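Low temperature requirement C protein (Listeria monocytogenes, PDB 1Y9I) probably removes the terminal phosphate from phosphatidylglycerophosphate as an all-helical tetramer whose chain binds a calcium and a magnesium ion close together. Local coordinates at residues Q82-I87 / G93-D98; S16-R21 / T141-I146; K38-L43 / S156-S161; A29-F34 / A149-A154. All coordinates share one frame; numbering follows the deposited sequence.

Contact 1 of 4, residues Q82-I87 / G93-D98; sequences QPLQNI and GLYGVD. With CA (calcium ion), chain E; MG (magnesium ion), chain F.
Ile-87 and Leu-84, on the first turn of helix 84-89, pack against the ring of Tyr-95 in the loop that leads into helix 97-106 and carries part of a binuclear metal site. The apolar part is small but buried. The methyl CG2 of Ile-87 lies 3.5 Å from CD1 of Tyr-95 and comes almost as near to CG and CB, the two side chains crossing at about a right angle. Further out along the ring, CD1 of Leu-84 approaches the Tyr-95 OH at 4.0 Å. With CG anti to the backbone N (chi1 179°), the tyrosine extends its ring toward this helix, and its hydroxyl hydrogen-bonds to Thr-67 of the second subunit.

Metal coordination uses the backbone of the same loop and the first turn of helix 97-106, a worked case of one residue serving two tasks. While its ring packs, Tyr-95 gives its backbone O to calcium at 2.4 Å. Asp-98 chelates that ion with both oxygens, and its OD2 also bridges to magnesium at 2.0 Å; Glu-99 adds to the calcium site. A chi1 of 46°, placing CG between backbone N and carbonyl carbon, sets the carboxylate between the two metals.

Water supplies three more calcium ligands, and one of them, 2.5 Å from the ion, donates a hydrogen bond to Gly-93 O at 2.8 Å.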
loop_
_atom_site.group_PDB
_atom_site.type_symbol
_atom_site.label_atom_id
_atom_site.label_comp_id
_atom_site.label_asym_id
_atom_site.label_seq_id
_atom_site.Cartn_x
_atom_site.Cartn_y
_atom_site.Cartn_z
ATOM N N GLN A 82 -7.803 -15.559 22.251
ATOM C CA GLN A 82 -9.075 -15.493 21.541
ATOM C C GLN A 82 -9.432 -14.013 21.472
ATOM O O GLN A 82 -9.066 -13.246 22.362
ATOM C CB GLN A 82 -10.170 -16.256 22.296
ATOM C CG GLN A 82 -10.023 -17.769 22.296
ATOM C CD GLN A 82 -10.114 -18.377 20.901
ATOM O OE1 GLN A 82 -10.400 -17.682 19.922
ATOM N NE2 GLN A 82 -9.874 -19.683 20.809
ATOM N N PRO A 83 -10.158 -13.592 20.424
ATOM C CA PRO A 83 -10.669 -14.394 19.308
ATOM C C PRO A 83 -9.698 -14.537 18.128
ATOM O O PRO A 83 -10.057 -15.114 17.100
ATOM C CB PRO A 83 -11.929 -13.643 18.917
ATOM C CG PRO A 83 -11.495 -12.226 19.068
ATOM C CD PRO A 83 -10.716 -12.228 20.375
ATOM N N LEU A 84 -8.482 -14.015 18.267
ATOM C CA LEU A 84 -7.505 -14.111 17.183
ATOM C C LEU A 84 -7.269 -15.577 16.830
ATOM O O LEU A 84 -7.089 -15.929 15.665
ATOM C CB LEU A 84 -6.179 -13.451 17.585
ATOM C CG LEU A 84 -5.089 -13.430 16.501
ATOM C CD1 LEU A 84 -5.507 -12.526 15.344
ATOM C CD2 LEU A 84 -3.782 -12.942 17.099
ATOM N N GLN A 85 -7.274 -16.431 17.852
ATOM C CA GLN A 85 -7.071 -17.861 17.660
ATOM C C GLN A 85 -8.127 -18.437 16.714
ATOM O O GLN A 85 -7.788 -19.125 15.751
ATOM C CB GLN A 85 -7.105 -18.581 19.021
ATOM C CG GLN A 85 -7.091 -20.108 18.974
ATOM C CD GLN A 85 -5.890 -20.712 18.256
ATOM O OE1 GLN A 85 -4.735 -20.343 18.500
ATOM N NE2 GLN A 85 -6.161 -21.669 17.374
ATOM N N ASN A 86 -9.402 -18.153 16.974
ATOM C CA ASN A 86 -10.468 -18.662 16.110
ATOM C C ASN A 86 -10.443 -17.989 14.738
ATOM O O ASN A 86 -10.669 -18.636 13.718
ATOM C CB ASN A 86 -11.850 -18.434 16.729
ATOM C CG ASN A 86 -12.086 -19.268 17.973
ATOM O OD1 ASN A 86 -11.611 -20.398 18.079
ATOM N ND2 ASN A 86 -12.848 -18.718 18.914
ATOM N N ILE A 87 -10.168 -16.690 14.724
ATOM C CA ILE A 87 -10.142 -15.926 13.481
ATOM C C ILE A 87 -9.110 -16.455 12.484
ATOM O O ILE A 87 -9.428 -16.695 11.317
ATOM C CB ILE A 87 -9.877 -14.435 13.776
ATOM C CG1 ILE A 87 -11.062 -13.856 14.548
ATOM C CG2 ILE A 87 -9.646 -13.664 12.476
ATOM C CD1 ILE A 87 -10.852 -12.434 15.034
ATOM N N GLY A 93 -13.149 -14.791 6.574
ATOM C CA GLY A 93 -13.172 -13.974 5.374
ATOM C C GLY A 93 -12.935 -12.489 5.575
ATOM O O GLY A 93 -12.390 -11.823 4.690
ATOM N N LEU A 94 -13.333 -11.951 6.723
ATOM C CA LEU A 94 -13.143 -10.526 6.958
ATOM C C LEU A 94 -11.818 -10.165 7.633
ATOM O O LEU A 94 -11.578 -9.003 7.961
ATOM C CB LEU A 94 -14.329 -9.963 7.747
ATOM C CG LEU A 94 -15.681 -10.136 7.035
ATOM C CD1 LEU A 94 -16.776 -9.446 7.833
ATOM C CD2 LEU A 94 -15.610 -9.542 5.626
ATOM N N TYR A 95 -10.962 -11.159 7.837
ATOM C CA TYR A 95 -9.648 -10.923 8.432
ATOM C C TYR A 95 -8.705 -10.725 7.241
ATOM O O TYR A 95 -8.480 -11.648 6.447
ATOM C CB TYR A 95 -9.207 -12.135 9.247
ATOM C CG TYR A 95 -7.844 -11.993 9.893
ATOM C CD1 TYR A 95 -7.662 -11.210 11.038
ATOM C CD2 TYR A 95 -6.737 -12.671 9.377
ATOM C CE1 TYR A 95 -6.401 -11.112 11.653
ATOM C CE2 TYR A 95 -5.483 -12.582 9.984
ATOM C CZ TYR A 95 -5.319 -11.805 11.119
ATOM O OH TYR A 95 -4.066 -11.745 11.715
ATOM N N GLY A 96 -8.157 -9.525 7.114
ATOM C CA GLY A 96 -7.284 -9.263 5.981
ATOM C C GLY A 96 -5.832 -8.982 6.295
ATOM O O GLY A 96 -5.118 -8.441 5.451
ATOM N N VAL A 97 -5.375 -9.345 7.491
ATOM C CA VAL A 97 -3.992 -9.088 7.846
ATOM C C VAL A 97 -3.059 -9.983 7.028
ATOM O O VAL A 97 -1.942 -9.577 6.704
ATOM C CB VAL A 97 -3.745 -9.281 9.375
ATOM C CG1 VAL A 97 -2.288 -8.999 9.712
ATOM C CG2 VAL A 97 -4.640 -8.327 10.161
ATOM N N ASP A 98 -3.519 -11.185 6.670
ATOM C CA ASP A 98 -2.694 -12.085 5.870
ATOM C C ASP A 98 -2.472 -11.514 4.465
ATOM O O ASP A 98 -1.388 -11.652 3.900
ATOM C CB ASP A 98 -3.295 -13.512 5.802
ATOM C CG ASP A 98 -4.790 -13.536 5.507
ATOM O OD1 ASP A 98 -5.558 -12.805 6.166
ATOM O OD2 ASP A 98 -5.204 -14.321 4.622
HETATM CA CA CA E . -7.581 -13.173 4.855
HETATM MG MG MG F . -4.769 -16.098 3.753
HETATM O O HOH W 1 -9.821 -12.691 3.924
HETATM O O HOH W 2 -8.016 -15.264 3.527
HETATM O O HOH W 3 -8.310 -14.722 6.529
HETATM O O HOH W 4 -5.571 -15.405 1.965
HETATM O O HOH W 5 -6.105 -17.552 3.840
#

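Contact 2 of 4, residues S16-R21 / T141-I146; sequences SWLIER and TFLDDI. With MG (magnesium ion), chain F.
Leu-143 spreads its two methyl groups between Leu-18 and Arg-21, joining the end of helix 9-20 to the start of helix 143-160 in this helical bundle. The tight part is wholly carbon. CD1 of Leu-143 meets CD2 of Leu-18 at 3.7 Å, the two chains approaching at a slant, while CD2 of Leu-143 rests 3.6 Å from CB of Arg-21. A chi1 of -176° stretches Leu-143 directly away from its own amide N and carries the fork out from its helix toward both neighbours.

The looser side belongs to helix 9-20, where Ile-19 and Glu-20 are exposed. Arg-21, partly exposed, touches Leu-143 through its CB; its chain bends at chi2 and chi3, and NH2 forms a salt bridge with Glu-76. The charged end thus finds its partner on helix 59-76.

On the inner side, residues flanking Leu-143 hold magnesium. Thr-141 O binds it at 2.0 Å, Asp-145 OD2 at 2.1 Å and Asp-144 OD1 at a longer 2.5 Å, with Asp-98 and two waters as the other ligands. One water, itself 2.0 Å from the ion, donates to Asp-144 OD2 at 2.5 Å. The contact therefore keeps its chemistry on separate faces: leucine methyls join the helices, while oxygen ligands turned inward surround a divalent cation that would be expected to offset the negative charge of the aspartates gathered there.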
loop_
_atom_site.group_PDB
_atom_site.type_symbol
_atom_site.label_atom_id
_atom_site.label_comp_id
_atom_site.label_asym_id
_atom_site.label_seq_id
_atom_site.Cartn_x
_atom_site.Cartn_y
_atom_site.Cartn_z
ATOM N N SER A 16 13.919 -22.888 4.796
ATOM C CA SER A 16 13.640 -24.176 5.423
ATOM C C SER A 16 12.232 -24.268 5.999
ATOM O O SER A 16 11.627 -25.342 5.993
ATOM C CB SER A 16 14.672 -24.473 6.522
ATOM O OG SER A 16 14.616 -23.512 7.560
ATOM N N TRP A 17 11.703 -23.153 6.492
ATOM C CA TRP A 17 10.365 -23.175 7.062
ATOM C C TRP A 17 9.322 -23.369 5.968
ATOM O O TRP A 17 8.340 -24.080 6.163
ATOM C CB TRP A 17 10.074 -21.893 7.850
ATOM C CG TRP A 17 9.242 -22.149 9.083
ATOM C CD1 TRP A 17 8.712 -23.345 9.479
ATOM C CD2 TRP A 17 8.865 -21.196 10.084
ATOM N NE1 TRP A 17 8.033 -23.200 10.661
ATOM C CE2 TRP A 17 8.109 -21.889 11.058
ATOM C CE3 TRP A 17 9.091 -19.823 10.256
ATOM C CZ2 TRP A 17 7.577 -21.259 12.189
ATOM C CZ3 TRP A 17 8.562 -19.193 11.381
ATOM C CH2 TRP A 17 7.813 -19.915 12.333
ATOM N N LEU A 18 9.530 -22.728 4.821
ATOM C CA LEU A 18 8.607 -22.883 3.702
ATOM C C LEU A 18 8.549 -24.369 3.344
ATOM O O LEU A 18 7.468 -24.957 3.233
ATOM C CB LEU A 18 9.089 -22.085 2.484
ATOM C CG LEU A 18 8.712 -20.606 2.386
ATOM C CD1 LEU A 18 9.482 -19.948 1.248
ATOM C CD2 LEU A 18 7.211 -20.479 2.156
ATOM N N ILE A 19 9.726 -24.966 3.172
ATOM C CA ILE A 19 9.841 -26.380 2.823
ATOM C C ILE A 19 9.195 -27.252 3.893
ATOM O O ILE A 19 8.480 -28.205 3.582
ATOM C CB ILE A 19 11.326 -26.781 2.643
ATOM C CG1 ILE A 19 11.897 -26.060 1.418
ATOM C CG2 ILE A 19 11.451 -28.303 2.497
ATOM C CD1 ILE A 19 13.383 -26.245 1.211
ATOM N N GLU A 20 9.440 -26.913 5.153
ATOM C CA GLU A 20 8.865 -27.649 6.270
ATOM C C GLU A 20 7.338 -27.588 6.234
ATOM O O GLU A 20 6.658 -28.524 6.667
ATOM C CB GLU A 20 9.391 -27.075 7.591
ATOM C CG GLU A 20 8.679 -27.581 8.833
ATOM C CD GLU A 20 9.356 -27.133 10.116
ATOM O OE1 GLU A 20 8.733 -27.254 11.192
ATOM O OE2 GLU A 20 10.514 -26.668 10.054
ATOM N N ARG A 21 6.797 -26.488 5.715
ATOM C CA ARG A 21 5.350 -26.331 5.624
ATOM C C ARG A 21 4.793 -27.027 4.385
ATOM O O ARG A 21 3.585 -27.022 4.150
ATOM C CB ARG A 21 4.969 -24.845 5.623
ATOM C CG ARG A 21 5.350 -24.125 6.913
ATOM C CD ARG A 21 4.683 -24.762 8.135
ATOM N NE ARG A 21 3.265 -24.433 8.225
ATOM C CZ ARG A 21 2.418 -24.969 9.100
ATOM N NH1 ARG A 21 2.840 -25.878 9.970
ATOM N NH2 ARG A 21 1.151 -24.582 9.113
ATOM N N THR A 141 -3.496 -19.891 6.746
ATOM C CA THR A 141 -4.096 -18.582 6.575
ATOM C C THR A 141 -3.102 -17.560 6.018
ATOM O O THR A 141 -3.437 -16.777 5.128
ATOM C CB THR A 141 -4.660 -18.097 7.917
ATOM O OG1 THR A 141 -5.686 -19.007 8.340
ATOM C CG2 THR A 141 -5.239 -16.695 7.792
ATOM N N PHE A 142 -1.882 -17.569 6.537
ATOM C CA PHE A 142 -0.862 -16.634 6.064
ATOM C C PHE A 142 -0.027 -17.202 4.924
ATOM O O PHE A 142 0.357 -16.478 4.002
ATOM C CB PHE A 142 0.060 -16.243 7.210
ATOM C CG PHE A 142 -0.541 -15.254 8.143
ATOM C CD1 PHE A 142 -0.361 -13.891 7.935
ATOM C CD2 PHE A 142 -1.337 -15.676 9.207
ATOM C CE1 PHE A 142 -0.970 -12.958 8.770
ATOM C CE2 PHE A 142 -1.952 -14.748 10.048
ATOM C CZ PHE A 142 -1.767 -13.389 9.827
ATOM N N LEU A 143 0.252 -18.497 4.980
ATOM C CA LEU A 143 1.070 -19.122 3.954
ATOM C C LEU A 143 0.472 -19.101 2.549
ATOM O O LEU A 143 1.221 -18.969 1.569
ATOM C CB LEU A 143 1.412 -20.561 4.347
ATOM C CG LEU A 143 2.358 -21.277 3.372
ATOM C CD1 LEU A 143 3.624 -20.456 3.179
ATOM C CD2 LEU A 143 2.699 -22.660 3.906
ATOM N N ASP A 144 -0.848 -19.238 2.419
ATOM C CA ASP A 144 -1.416 -19.208 1.072
ATOM C C ASP A 144 -1.142 -17.869 0.386
ATOM O O ASP A 144 -0.775 -17.842 -0.794
ATOM C CB ASP A 144 -2.925 -19.533 1.060
ATOM C CG ASP A 144 -3.726 -18.746 2.077
ATOM O OD1 ASP A 144 -3.282 -17.664 2.513
ATOM O OD2 ASP A 144 -4.829 -19.218 2.430
ATOM N N ASP A 145 -1.297 -16.768 1.123
ATOM C CA ASP A 145 -1.035 -15.431 0.579
ATOM C C ASP A 145 0.449 -15.274 0.276
ATOM O O ASP A 145 0.831 -14.691 -0.741
ATOM C CB ASP A 145 -1.422 -14.344 1.585
ATOM C CG ASP A 145 -2.872 -14.395 1.972
ATOM O OD1 ASP A 145 -3.722 -13.996 1.154
ATOM O OD2 ASP A 145 -3.158 -14.838 3.103
ATOM N N ILE A 146 1.286 -15.780 1.177
ATOM C CA ILE A 146 2.730 -15.687 1.007
ATOM C C ILE A 146 3.193 -16.357 -0.291
ATOM O O ILE A 146 3.968 -15.784 -1.058
ATOM C CB ILE A 146 3.466 -16.327 2.216
ATOM C CG1 ILE A 146 3.338 -15.410 3.441
ATOM C CG2 ILE A 146 4.919 -16.591 1.871
ATOM C CD1 ILE A 146 3.852 -16.025 4.747
HETATM MG MG MG F . -4.769 -16.098 3.753
HETATM O O HOH W 5 -6.105 -17.552 3.840
HETATM O O HOH W 4 -5.571 -15.405 1.965
#

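Contact 3 of 4, residues K38-L43 / S156-S161; sequences KYHPGL and SRLAHS
A type II beta turn, running from His-40 to Leu-43 between helix 25-36 and helix 45-56, brings its two end residues against Leu-158 near the C-terminal end of helix 143-160. The turn is closed by Leu-43 N bonding to His-40 O at 3.0 Å, and Gly-42 takes up the positive phi of 89° that its third position favours. Leu-158 touches both ends of the turn, one methyl to each. Its CD2 lies 3.9 Å from CD2 of the His-40 ring, at an oblique approach, the two side chains running by one another in opposing senses. CD1 of Leu-158 instead meets CD1 of Leu-43 tip to tip at 4.1 Å. The imidazole of His-40 also stacks on the ring of Tyr-162, so the chain just beyond the helix joins the packing.

The helix end has polar closures of its own. Ser-161 OG donates to Arg-157 O at 2.8 Å. Two donors of His-160 grip Ser-156 O from opposite faces of its carbonyl plane: the backbone N, and ND1, which lies 3.1 Å away and points its N-H almost straight (162°) at the oxygen from within the ring plane.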
loop_
_atom_site.group_PDB
_atom_site.type_symbol
_atom_site.label_atom_id
_atom_site.label_comp_id
_atom_site.label_asym_id
_atom_site.label_seq_id
_atom_site.Cartn_x
_atom_site.Cartn_y
_atom_site.Cartn_z
ATOM N N LYS A 38 1.169 -17.553 -20.851
ATOM C CA LYS A 38 0.293 -17.038 -21.898
ATOM C C LYS A 38 0.863 -15.804 -22.591
ATOM O O LYS A 38 0.551 -15.535 -23.752
ATOM C CB LYS A 38 -1.085 -16.704 -21.306
ATOM C CG LYS A 38 -2.109 -16.200 -22.317
ATOM C CD LYS A 38 -2.502 -17.285 -23.313
ATOM C CE LYS A 38 -3.495 -16.763 -24.347
ATOM N NZ LYS A 38 -4.737 -16.236 -23.715
ATOM N N TYR A 39 1.703 -15.061 -21.880
ATOM C CA TYR A 39 2.293 -13.841 -22.417
ATOM C C TYR A 39 3.680 -14.064 -23.009
ATOM O O TYR A 39 4.219 -13.197 -23.695
ATOM C CB TYR A 39 2.359 -12.782 -21.312
ATOM C CG TYR A 39 1.021 -12.548 -20.645
ATOM C CD1 TYR A 39 -0.044 -11.985 -21.353
ATOM C CD2 TYR A 39 0.806 -12.930 -19.322
ATOM C CE1 TYR A 39 -1.292 -11.815 -20.759
ATOM C CE2 TYR A 39 -0.437 -12.765 -18.718
ATOM C CZ TYR A 39 -1.481 -12.208 -19.444
ATOM O OH TYR A 39 -2.714 -12.055 -18.853
ATOM N N HIS A 40 4.254 -15.230 -22.739
ATOM C CA HIS A 40 5.576 -15.571 -23.245
ATOM C C HIS A 40 5.549 -17.031 -23.678
ATOM O O HIS A 40 6.005 -17.912 -22.952
ATOM C CB HIS A 40 6.627 -15.367 -22.151
ATOM C CG HIS A 40 6.715 -13.960 -21.650
ATOM N ND1 HIS A 40 7.228 -12.929 -22.410
ATOM C CD2 HIS A 40 6.355 -13.409 -20.466
ATOM C CE1 HIS A 40 7.181 -11.807 -21.715
ATOM N NE2 HIS A 40 6.656 -12.070 -20.532
ATOM N N PRO A 41 4.998 -17.309 -24.867
ATOM C CA PRO A 41 4.945 -18.696 -25.331
ATOM C C PRO A 41 6.324 -19.349 -25.316
ATOM O O PRO A 41 7.331 -18.708 -25.624
ATOM C CB PRO A 41 4.352 -18.568 -26.735
ATOM C CG PRO A 41 4.789 -17.197 -27.170
ATOM C CD PRO A 41 4.556 -16.381 -25.922
ATOM N N GLY A 42 6.366 -20.622 -24.934
ATOM C CA GLY A 42 7.634 -21.325 -24.879
ATOM C C GLY A 42 8.328 -21.188 -23.534
ATOM O O GLY A 42 9.339 -21.846 -23.282
ATOM N N LEU A 43 7.791 -20.330 -22.668
ATOM C CA LEU A 43 8.366 -20.121 -21.338
ATOM C C LEU A 43 8.488 -21.461 -20.620
ATOM O O LEU A 43 7.547 -22.253 -20.608
ATOM C CB LEU A 43 7.478 -19.172 -20.518
ATOM C CG LEU A 43 7.928 -18.814 -19.094
ATOM C CD1 LEU A 43 9.207 -17.996 -19.146
ATOM C CD2 LEU A 43 6.825 -18.026 -18.391
ATOM N N SER A 156 6.620 -10.657 -11.752
ATOM C CA SER A 156 6.905 -9.251 -12.027
ATOM C C SER A 156 8.381 -9.066 -12.373
ATOM O O SER A 156 8.728 -8.339 -13.312
ATOM C CB SER A 156 6.544 -8.403 -10.805
ATOM O OG SER A 156 6.982 -7.072 -10.980
ATOM N N ARG A 157 9.259 -9.724 -11.622
ATOM C CA ARG A 157 10.684 -9.608 -11.907
ATOM C C ARG A 157 10.947 -10.128 -13.323
ATOM O O ARG A 157 11.730 -9.550 -14.080
ATOM C CB ARG A 157 11.511 -10.407 -10.894
ATOM C CG ARG A 157 13.020 -10.288 -11.139
ATOM C CD ARG A 157 13.840 -11.067 -10.127
ATOM N NE ARG A 157 15.269 -10.802 -10.292
ATOM C CZ ARG A 157 15.988 -11.199 -11.339
ATOM N NH1 ARG A 157 15.414 -11.889 -12.317
ATOM N NH2 ARG A 157 17.278 -10.889 -11.417
ATOM N N LEU A 158 10.275 -11.218 -13.674
ATOM C CA LEU A 158 10.413 -11.820 -14.995
ATOM C C LEU A 158 9.962 -10.811 -16.056
ATOM O O LEU A 158 10.653 -10.601 -17.052
ATOM C CB LEU A 158 9.566 -13.101 -15.065
ATOM C CG LEU A 158 9.607 -13.982 -16.318
ATOM C CD1 LEU A 158 8.978 -15.336 -16.010
ATOM C CD2 LEU A 158 8.871 -13.301 -17.457
ATOM N N ALA A 159 8.807 -10.188 -15.842
ATOM C CA ALA A 159 8.295 -9.203 -16.794
ATOM C C ALA A 159 9.334 -8.115 -17.043
ATOM O O ALA A 159 9.563 -7.711 -18.189
ATOM C CB ALA A 159 7.007 -8.586 -16.275
ATOM N N HIS A 160 9.965 -7.641 -15.971
ATOM C CA HIS A 160 10.987 -6.605 -16.097
ATOM C C HIS A 160 12.231 -7.129 -16.805
ATOM O O HIS A 160 12.986 -6.357 -17.394
ATOM C CB HIS A 160 11.399 -6.061 -14.726
ATOM C CG HIS A 160 10.478 -5.010 -14.187
ATOM N ND1 HIS A 160 9.332 -5.311 -13.485
ATOM C CD2 HIS A 160 10.531 -3.658 -14.259
ATOM C CE1 HIS A 160 8.718 -4.191 -13.146
ATOM N NE2 HIS A 160 9.424 -3.174 -13.605
ATOM N N SER A 161 12.439 -8.439 -16.746
ATOM C CA SER A 161 13.603 -9.055 -17.373
ATOM C C SER A 161 13.633 -8.915 -18.893
ATOM O O SER A 161 14.584 -9.353 -19.536
ATOM C CB SER A 161 13.680 -10.541 -16.999
ATOM O OG SER A 161 13.841 -10.713 -15.598
#

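Contact 4 of 4, residues A29-F34 / A149-A154; sequences AELVLF and AIAAAA
Helix 143-160, which lays Ala-151 and Ala-154 against Leu-31 and Val-32, is held in shape here by a backbone bond from Ala-153 N to Ala-149 O, at 2.8 Å the shortest sound polar bond of the two segments. Everything between the helices is van der Waals contact. CB of Ala-151 lies 3.6 Å from CB of Leu-31, and the CD1 methyl of the same leucine comes down on that alanine carbon at 3.9 Å. Val-32 is the wedge: its CG2 sits 3.5 Å from CB of Ala-154 and equally near the backbone O of Ala-151. That branch owes its place to a chi1 of 175°, which puts CG2 on the backbone N side, over the surface between the two alanines.

Small residues make the close approach possible. The backbones come within 5.1 Å at the CA atoms of Val-32 and Ala-151, and the axes of these short segments pass 8.5 Å apart with a crossing angle of -54°, near a value common for packed helices in globular proteins.

All four touching residues are buried. Helix 45-56 adds Cys-48 beside Val-32, helix 114-123 covers Leu-31 with Ile-120, and helix 97-106 packs on Ala-149 through Ala-102 and Ile-105, so this crossing lies inside the bundle of a single subunit.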
loop_
_atom_site.group_PDB
_atom_site.type_symbol
_atom_site.label_atom_id
_atom_site.label_comp_id
_atom_site.label_asym_id
_atom_site.label_seq_id
_atom_site.Cartn_x
_atom_site.Cartn_y
_atom_site.Cartn_z
ATOM N N ALA A 29 7.491 -22.015 -8.560
ATOM C CA ALA A 29 7.903 -21.774 -9.943
ATOM C C ALA A 29 6.781 -22.125 -10.916
ATOM O O ALA A 29 6.585 -21.438 -11.920
ATOM C CB ALA A 29 9.154 -22.591 -10.269
ATOM N N GLU A 30 6.054 -23.202 -10.617
ATOM C CA GLU A 30 4.938 -23.635 -11.452
ATOM C C GLU A 30 3.856 -22.557 -11.508
ATOM O O GLU A 30 3.165 -22.405 -12.520
ATOM C CB GLU A 30 4.343 -24.937 -10.903
ATOM C CG GLU A 30 5.181 -26.171 -11.191
ATOM C CD GLU A 30 5.012 -26.671 -12.615
ATOM O OE1 GLU A 30 5.277 -25.901 -13.560
ATOM O OE2 GLU A 30 4.609 -27.842 -12.790
ATOM N N LEU A 31 3.716 -21.815 -10.412
ATOM C CA LEU A 31 2.734 -20.737 -10.325
ATOM C C LEU A 31 3.173 -19.584 -11.216
ATOM O O LEU A 31 2.356 -18.948 -11.877
ATOM C CB LEU A 31 2.605 -20.239 -8.874
ATOM C CG LEU A 31 2.050 -21.199 -7.813
ATOM C CD1 LEU A 31 1.980 -20.485 -6.445
ATOM C CD2 LEU A 31 0.670 -21.670 -8.224
ATOM N N VAL A 32 4.469 -19.299 -11.208
ATOM C CA VAL A 32 4.998 -18.224 -12.036
ATOM C C VAL A 32 4.761 -18.605 -13.498
ATOM O O VAL A 32 4.400 -17.766 -14.320
ATOM C CB VAL A 32 6.506 -18.029 -11.797
ATOM C CG1 VAL A 32 7.055 -16.981 -12.760
ATOM C CG2 VAL A 32 6.754 -17.608 -10.349
ATOM N N LEU A 33 4.962 -19.879 -13.816
ATOM C CA LEU A 33 4.759 -20.365 -15.180
ATOM C C LEU A 33 3.289 -20.156 -15.553
ATOM O O LEU A 33 2.970 -19.681 -16.644
ATOM C CB LEU A 33 5.123 -21.852 -15.268
ATOM C CG LEU A 33 5.055 -22.511 -16.651
ATOM C CD1 LEU A 33 6.063 -21.854 -17.582
ATOM C CD2 LEU A 33 5.345 -24.000 -16.520
ATOM N N PHE A 34 2.401 -20.500 -14.623
ATOM C CA PHE A 34 0.957 -20.359 -14.817
ATOM C C PHE A 34 0.575 -18.903 -15.101
ATOM O O PHE A 34 -0.309 -18.622 -15.914
ATOM C CB PHE A 34 0.231 -20.837 -13.556
ATOM C CG PHE A 34 -1.260 -20.684 -13.617
ATOM C CD1 PHE A 34 -2.042 -21.609 -14.303
ATOM C CD2 PHE A 34 -1.882 -19.614 -12.990
ATOM C CE1 PHE A 34 -3.426 -21.468 -14.363
ATOM C CE2 PHE A 34 -3.265 -19.461 -13.044
ATOM C CZ PHE A 34 -4.038 -20.393 -13.732
ATOM N N ALA A 149 1.944 -14.487 -3.303
ATOM C CA ALA A 149 2.689 -13.235 -3.433
ATOM C C ALA A 149 4.104 -13.449 -3.972
ATOM O O ALA A 149 4.602 -12.645 -4.763
ATOM C CB ALA A 149 2.747 -12.523 -2.093
ATOM N N ILE A 150 4.761 -14.513 -3.530
ATOM C CA ILE A 150 6.107 -14.800 -4.019
ATOM C C ILE A 150 6.018 -15.081 -5.523
ATOM O O ILE A 150 6.867 -14.642 -6.294
ATOM C CB ILE A 150 6.727 -16.019 -3.296
ATOM C CG1 ILE A 150 7.077 -15.644 -1.851
ATOM C CG2 ILE A 150 8.002 -16.473 -4.019
ATOM C CD1 ILE A 150 7.419 -16.828 -0.956
ATOM N N ALA A 151 4.978 -15.803 -5.932
ATOM C CA ALA A 151 4.779 -16.117 -7.349
ATOM C C ALA A 151 4.557 -14.839 -8.162
ATOM O O ALA A 151 5.150 -14.653 -9.232
ATOM C CB ALA A 151 3.582 -17.060 -7.511
ATOM N N ALA A 152 3.697 -13.963 -7.653
ATOM C CA ALA A 152 3.393 -12.709 -8.326
ATOM C C ALA A 152 4.620 -11.805 -8.396
ATOM O O ALA A 152 4.853 -11.140 -9.404
ATOM C CB ALA A 152 2.251 -11.990 -7.607
ATOM N N ALA A 153 5.395 -11.765 -7.318
ATOM C CA ALA A 153 6.596 -10.942 -7.298
ATOM C C ALA A 153 7.589 -11.489 -8.320
ATOM O O ALA A 153 8.215 -10.722 -9.061
ATOM C CB ALA A 153 7.217 -10.941 -5.900
ATOM N N ALA A 154 7.729 -12.814 -8.352
ATOM C CA ALA A 154 8.637 -13.477 -9.278
ATOM C C ALA A 154 8.186 -13.227 -10.716
ATOM O O ALA A 154 9.015 -13.016 -11.599
ATOM C CB ALA A 154 8.686 -14.986 -8.986
#

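In the fold
Helix 143-160 is the thread of this fold: contact 2 uses its start, contact 4 its middle and contact 3 its end, each tying it to a different part of the chain between residues 16 and 43. Contacts 2 and 4 have centres 14 Å apart, contacts 4 and 3 only 11 Å, and those last two touch through Leu-158 and Val-32. Along the chain the three cross one another, while contact 1 is nested inside the loops they close. Contact 1 meets contact 2 at the magnesium ion, yet its centre is 35 Å from that of contact 3. The metal site thus lies between contacts 1 and 2, and apolar packing continues along helix 143-160 toward contact 3.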